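Local coordinates for protein metal transporter CNNM3 (PDB 6DFD) that probably takes part in magnesium efflux across the membrane, with its cyclic nucleotide-binding homology domain mediating dimerization, at residues Gln54-Ser58 with Glu71-Leu75; Leu115-Val119 with Ser187-Leu191. The protein carries 6 engineered substitutions. One frame throughout, in Å; residues are numbered along the deposited sequence.

Contact 1: Gln54-Ser58 with Glu71-Leu75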
loop_
_atom_site.group_PDB
_atom_site.type_symbol
_atom_site.label_atom_id
_atom_site.label_comp_id
_atom_site.label_asym_id
_atom_site.label_seq_id
_atom_site.Cartn_x
_atom_site.Cartn_y
_atom_site.Cartn_z
ATOM N N GLN A 54 -0.217 -6.190 -20.073
ATOM C CA GLN A 54 -0.818 -5.172 -20.933
ATOM C C GLN A 54 -2.320 -5.093 -20.713
ATOM O O GLN A 54 -2.860 -4.003 -20.494
ATOM C CB GLN A 54 -0.502 -5.463 -22.398
ATOM C CG GLN A 54 -1.159 -4.489 -23.365
ATOM C CD GLN A 54 -2.463 -5.015 -23.865
ATOM O OE1 GLN A 54 -2.504 -6.047 -24.532
ATOM N NE2 GLN A 54 -3.549 -4.332 -23.530
ATOM N N ARG A 55 -3.021 -6.237 -20.747
ATOM C CA ARG A 55 -4.468 -6.202 -20.527
ATOM C C ARG A 55 -4.796 -5.579 -19.179
ATOM O O ARG A 55 -5.743 -4.793 -19.047
ATOM C CB ARG A 55 -5.069 -7.609 -20.578
ATOM C CG ARG A 55 -4.784 -8.425 -21.815
ATOM C CD ARG A 55 -5.236 -7.737 -23.054
ATOM N NE ARG A 55 -5.342 -8.677 -24.167
ATOM C CZ ARG A 55 -5.323 -8.316 -25.443
ATOM N NH1 ARG A 55 -5.189 -7.037 -25.770
ATOM N NH2 ARG A 55 -5.437 -9.235 -26.395
ATOM N N PHE A 56 -4.040 -5.958 -18.151
ATOM C CA PHE A 56 -4.279 -5.424 -16.819
ATOM C C PHE A 56 -4.151 -3.913 -16.807
ATOM O O PHE A 56 -5.037 -3.210 -16.318
ATOM C CB PHE A 56 -3.285 -6.045 -15.837
ATOM C CG PHE A 56 -3.389 -5.501 -14.440
ATOM C CD1 PHE A 56 -4.375 -5.943 -13.583
ATOM C CD2 PHE A 56 -2.491 -4.560 -13.980
ATOM C CE1 PHE A 56 -4.461 -5.455 -12.285
ATOM C CE2 PHE A 56 -2.577 -4.066 -12.682
ATOM C CZ PHE A 56 -3.557 -4.520 -11.838
ATOM N N LEU A 57 -3.035 -3.394 -17.321
ATOM C CA LEU A 57 -2.824 -1.954 -17.290
ATOM C C LEU A 57 -3.890 -1.234 -18.099
ATOM O O LEU A 57 -4.437 -0.223 -17.652
ATOM C CB LEU A 57 -1.438 -1.610 -17.818
ATOM C CG LEU A 57 -0.257 -2.033 -16.945
ATOM C CD1 LEU A 57 1.022 -1.685 -17.671
ATOM C CD2 LEU A 57 -0.314 -1.342 -15.589
ATOM N N SER A 58 -4.200 -1.744 -19.295
ATOM C CA SER A 58 -5.203 -1.095 -20.135
ATOM C C SER A 58 -6.553 -1.030 -19.440
ATOM O O SER A 58 -7.323 -0.082 -19.663
ATOM C CB SER A 58 -5.344 -1.839 -21.466
ATOM O OG SER A 58 -4.127 -1.826 -22.190
ATOM N N GLU A 71 -3.640 -0.610 -27.184
ATOM C CA GLU A 71 -3.187 -1.834 -26.540
ATOM C C GLU A 71 -1.977 -2.403 -27.260
ATOM O O GLU A 71 -1.073 -2.956 -26.630
ATOM C CB GLU A 71 -4.332 -2.845 -26.504
ATOM C CG GLU A 71 -5.468 -2.412 -25.618
ATOM C CD GLU A 71 -6.429 -3.540 -25.323
ATOM O OE1 GLU A 71 -7.557 -3.513 -25.843
ATOM O OE2 GLU A 71 -6.057 -4.476 -24.575
ATOM N N LYS A 72 -1.932 -2.253 -28.582
ATOM C CA LYS A 72 -0.798 -2.757 -29.348
ATOM C C LYS A 72 0.477 -1.997 -29.007
ATOM O O LYS A 72 1.547 -2.599 -28.843
ATOM C CB LYS A 72 -1.113 -2.651 -30.842
ATOM C CG LYS A 72 -0.008 -3.107 -31.780
ATOM C CD LYS A 72 -0.213 -2.512 -33.168
ATOM C CE LYS A 72 0.369 -3.394 -34.260
ATOM N NZ LYS A 72 1.785 -3.769 -33.996
ATOM N N VAL A 73 0.384 -0.669 -28.917
ATOM C CA VAL A 73 1.553 0.142 -28.588
ATOM C C VAL A 73 2.019 -0.166 -27.173
ATOM O O VAL A 73 3.220 -0.281 -26.903
ATOM C CB VAL A 73 1.219 1.635 -28.760
ATOM C CG1 VAL A 73 2.326 2.515 -28.184
ATOM C CG2 VAL A 73 1.009 1.950 -30.225
ATOM N N LEU A 74 1.073 -0.329 -26.250
ATOM C CA LEU A 74 1.450 -0.655 -24.880
ATOM C C LEU A 74 2.163 -1.994 -24.817
ATOM O O LEU A 74 3.185 -2.136 -24.129
ATOM C CB LEU A 74 0.215 -0.671 -23.981
ATOM C CG LEU A 74 0.509 -1.014 -22.509
ATOM C CD1 LEU A 74 1.559 -0.074 -21.913
ATOM C CD2 LEU A 74 -0.782 -0.941 -21.709
ATOM N N LEU A 75 1.636 -3.005 -25.516
ATOM C CA LEU A 75 2.301 -4.303 -25.473
ATOM C C LEU A 75 3.712 -4.188 -26.028
ATOM O O LEU A 75 4.670 -4.701 -25.434
ATOM C CB LEU A 75 1.492 -5.346 -26.245
ATOM C CG LEU A 75 2.074 -6.766 -26.217
ATOM C CD1 LEU A 75 2.142 -7.312 -24.802
ATOM C CD2 LEU A 75 1.254 -7.687 -27.101
#
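The side chains of Gln54 and Glu71 cross at about a right angle, their amide and carboxylate planes turned 65° apart. Gln54 NE2 donates to Glu71 OE2 over 2.7 Å, reaching the oxygen's anti lone pair while staying close to its own amide plane. Its other N-H goes to Ser58 OG, one helical turn on, 2.9 Å from Gln54 NE2 and almost exactly in that plane, so two acceptors fix the rotation of the amide. With CG anti to the backbone N (chi1 177°) and a bend at chi2, the amide lies over the start of the second helix. These bonds join helix 47-60 to helix 71-78, two helices of the cyclic nucleotide-binding homology domain whose segments here run at 125°, their axes 9.8 Å apart. Arg55 NH1 forms a salt bridge with the same Glu71 OE2 (3.0 Å), approaching from above the carboxylate plane. Putting an alanine in place of Gln54 would probably cost Glu71 OE2 its amide donor and Ser58 OG its N-H, and open a gap beside Leu75. Next to the polar group, Leu74 CD2 packs 3.5 Å from Ser58 OG and 4.0 Å from Leu57 CB, while Phe64 touches both leucines.

Contact 2: Leu115-Val119 with Ser187-Leu191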
loop_
_atom_site.group_PDB
_atom_site.type_symbol
_atom_site.label_atom_id
_atom_site.label_comp_id
_atom_site.label_asym_id
_atom_site.label_seq_id
_atom_site.Cartn_x
_atom_site.Cartn_y
_atom_site.Cartn_z
ATOM N N LEU A 115 5.959 -7.310 -11.219
ATOM C CA LEU A 115 5.542 -8.573 -11.820
ATOM C C LEU A 115 5.662 -9.705 -10.818
ATOM O O LEU A 115 4.813 -10.608 -10.779
ATOM C CB LEU A 115 6.393 -8.885 -13.046
ATOM C CG LEU A 115 5.897 -8.645 -14.475
ATOM C CD1 LEU A 115 4.707 -7.728 -14.569
ATOM C CD2 LEU A 115 7.048 -8.156 -15.310
ATOM N N GLN A 116 6.714 -9.668 -10.006
ATOM C CA GLN A 116 6.940 -10.713 -9.023
ATOM C C GLN A 116 7.734 -10.113 -7.874
ATOM O O GLN A 116 8.670 -9.348 -8.103
ATOM C CB GLN A 116 7.704 -11.893 -9.643
ATOM C CG GLN A 116 7.902 -13.071 -8.708
ATOM C CD GLN A 116 8.718 -14.184 -9.340
ATOM O OE1 GLN A 116 8.742 -14.341 -10.560
ATOM N NE2 GLN A 116 9.396 -14.963 -8.505
ATOM N N GLY A 117 7.346 -10.431 -6.649
ATOM C CA GLY A 117 8.110 -10.033 -5.483
ATOM C C GLY A 117 7.274 -9.230 -4.507
ATOM O O GLY A 117 6.074 -9.027 -4.687
ATOM N N ARG A 118 7.955 -8.755 -3.460
ATOM C CA ARG A 118 7.302 -8.149 -2.308
ATOM C C ARG A 118 7.996 -6.852 -1.933
ATOM O O ARG A 118 9.230 -6.777 -1.924
ATOM C CB ARG A 118 7.322 -9.099 -1.103
ATOM C CG ARG A 118 6.925 -10.516 -1.425
ATOM C CD ARG A 118 5.434 -10.609 -1.724
ATOM N NE ARG A 118 4.643 -10.379 -0.523
ATOM C CZ ARG A 118 3.327 -10.539 -0.446
ATOM N NH1 ARG A 118 2.635 -10.922 -1.514
ATOM N NH2 ARG A 118 2.704 -10.315 0.703
ATOM N N VAL A 119 7.198 -5.840 -1.600
ATOM C CA VAL A 119 7.720 -4.542 -1.197
ATOM C C VAL A 119 6.995 -4.074 0.056
ATOM O O VAL A 119 5.858 -4.467 0.332
ATOM C CB VAL A 119 7.577 -3.478 -2.314
ATOM C CG1 VAL A 119 8.436 -3.840 -3.510
ATOM C CG2 VAL A 119 6.124 -3.310 -2.712
ATOM N N SER A 187 12.282 -8.655 -1.246
ATOM C CA SER A 187 12.643 -9.883 -1.939
ATOM C C SER A 187 13.206 -9.473 -3.287
ATOM O O SER A 187 13.115 -8.308 -3.677
ATOM C CB SER A 187 11.435 -10.803 -2.128
ATOM O OG SER A 187 10.532 -10.250 -3.091
ATOM N N ASP A 188 13.774 -10.436 -4.015
ATOM C CA ASP A 188 14.057 -10.175 -5.421
ATOM C C ASP A 188 12.783 -9.687 -6.086
ATOM O O ASP A 188 11.697 -10.206 -5.818
ATOM C CB ASP A 188 14.539 -11.426 -6.145
ATOM C CG ASP A 188 15.911 -11.886 -5.699
ATOM O OD1 ASP A 188 16.673 -11.097 -5.098
ATOM O OD2 ASP A 188 16.216 -13.055 -5.990
ATOM N N LEU A 189 12.909 -8.683 -6.950
ATOM C CA LEU A 189 11.762 -8.155 -7.675
ATOM C C LEU A 189 11.963 -8.324 -9.170
ATOM O O LEU A 189 13.066 -8.113 -9.682
ATOM C CB LEU A 189 11.524 -6.660 -7.400
ATOM C CG LEU A 189 11.387 -6.192 -5.953
ATOM C CD1 LEU A 189 11.125 -4.695 -5.930
ATOM C CD2 LEU A 189 10.280 -6.948 -5.236
ATOM N N GLN A 190 10.880 -8.671 -9.866
ATOM C CA GLN A 190 10.804 -8.529 -11.313
ATOM C C GLN A 190 9.761 -7.464 -11.608
ATOM O O GLN A 190 8.618 -7.569 -11.139
ATOM C CB GLN A 190 10.447 -9.849 -12.001
ATOM C CG GLN A 190 10.644 -9.824 -13.514
ATOM C CD GLN A 190 12.104 -9.671 -13.918
ATOM O OE1 GLN A 190 12.999 -10.244 -13.297
ATOM N NE2 GLN A 190 12.347 -8.886 -14.963
ATOM N N LEU A 191 10.161 -6.459 -12.395
ATOM C CA LEU A 191 9.469 -5.182 -12.498
ATOM C C LEU A 191 9.239 -4.783 -13.946
ATOM O O LEU A 191 10.066 -5.050 -14.825
ATOM C CB LEU A 191 10.289 -4.044 -11.852
ATOM C CG LEU A 191 10.674 -4.156 -10.381
ATOM C CD1 LEU A 191 11.451 -2.930 -9.986
ATOM C CD2 LEU A 191 9.449 -4.319 -9.507
#
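Gln190 O takes two N-H groups from segment 115-119, Leu115 N at 2.7 Å and Gln116 N at 3.1 Å. In return Gln190 N donates to Gln116 O at 2.9 Å. Leu115 CB also comes close to the shared acceptor, 3.2 Å from Gln190 O. Two residues facing one define a classic beta bulge, set where the chain turns a corner between strand 110-114 and strand 119-123. Those strands belong to the two antiparallel four-stranded sheets of this beta-barrel, cupin-clan domain, so the bulge sits at the passage from one sheet to the other. Gln116 and Gln190 project from the same face, with Gln116 CB and Gln190 CB 4.2 Å apart, but their ends diverge: Gln116 is extended beyond CG, whereas Gln190 bends at chi2. Gly117 has phi 123° and psi -175°; at these angles a CB would be jammed against the carbonyl O of Gln116, enough by itself to require glycine, and it would also clash with Leu189 CD2 and Asp188 O. Beyond it, Ser187 places OG between its own backbone N and carbonyl carbon (chi1 70°), where it accepts from Arg118 N at 3.0 Å and donates to Asp188 O, standing above that carbonyl plane and off its lone pairs. The Arg118 side chain bends away to a salt bridge with Glu131. On the buried side Leu189 CD1 comes within 3.7 Å of Val119 CG1, and Leu189 CD2 lies 3.4 Å from Arg118 N. The Leu189 and Val119 side chains cross at about a right angle, and Leu189 also packs on Val87 and Leu101.

From the N terminus, the chain first runs through helix 47-60 and comes back after a ten-residue connection into helix 71-78, where contact 1 closes a short loop. It then enters the barrel strands and reaches the corner at 115-119, which pairs with 187-191; contact 2 thus closes a long loop spanning 67 residues, part of it not modelled. The two loops follow one another in series and neither encloses nor crosses the other. The centres of contact 1 and contact 2 lie about 20 Å apart, and the nearest atoms of contact 1 and contact 2 about 8 Å, without touching. Strand 110-114 lies between them in the fold: Leu57 packs on its Phe111 and Leu113, while Leu191 packs on Ile112 and Ile114.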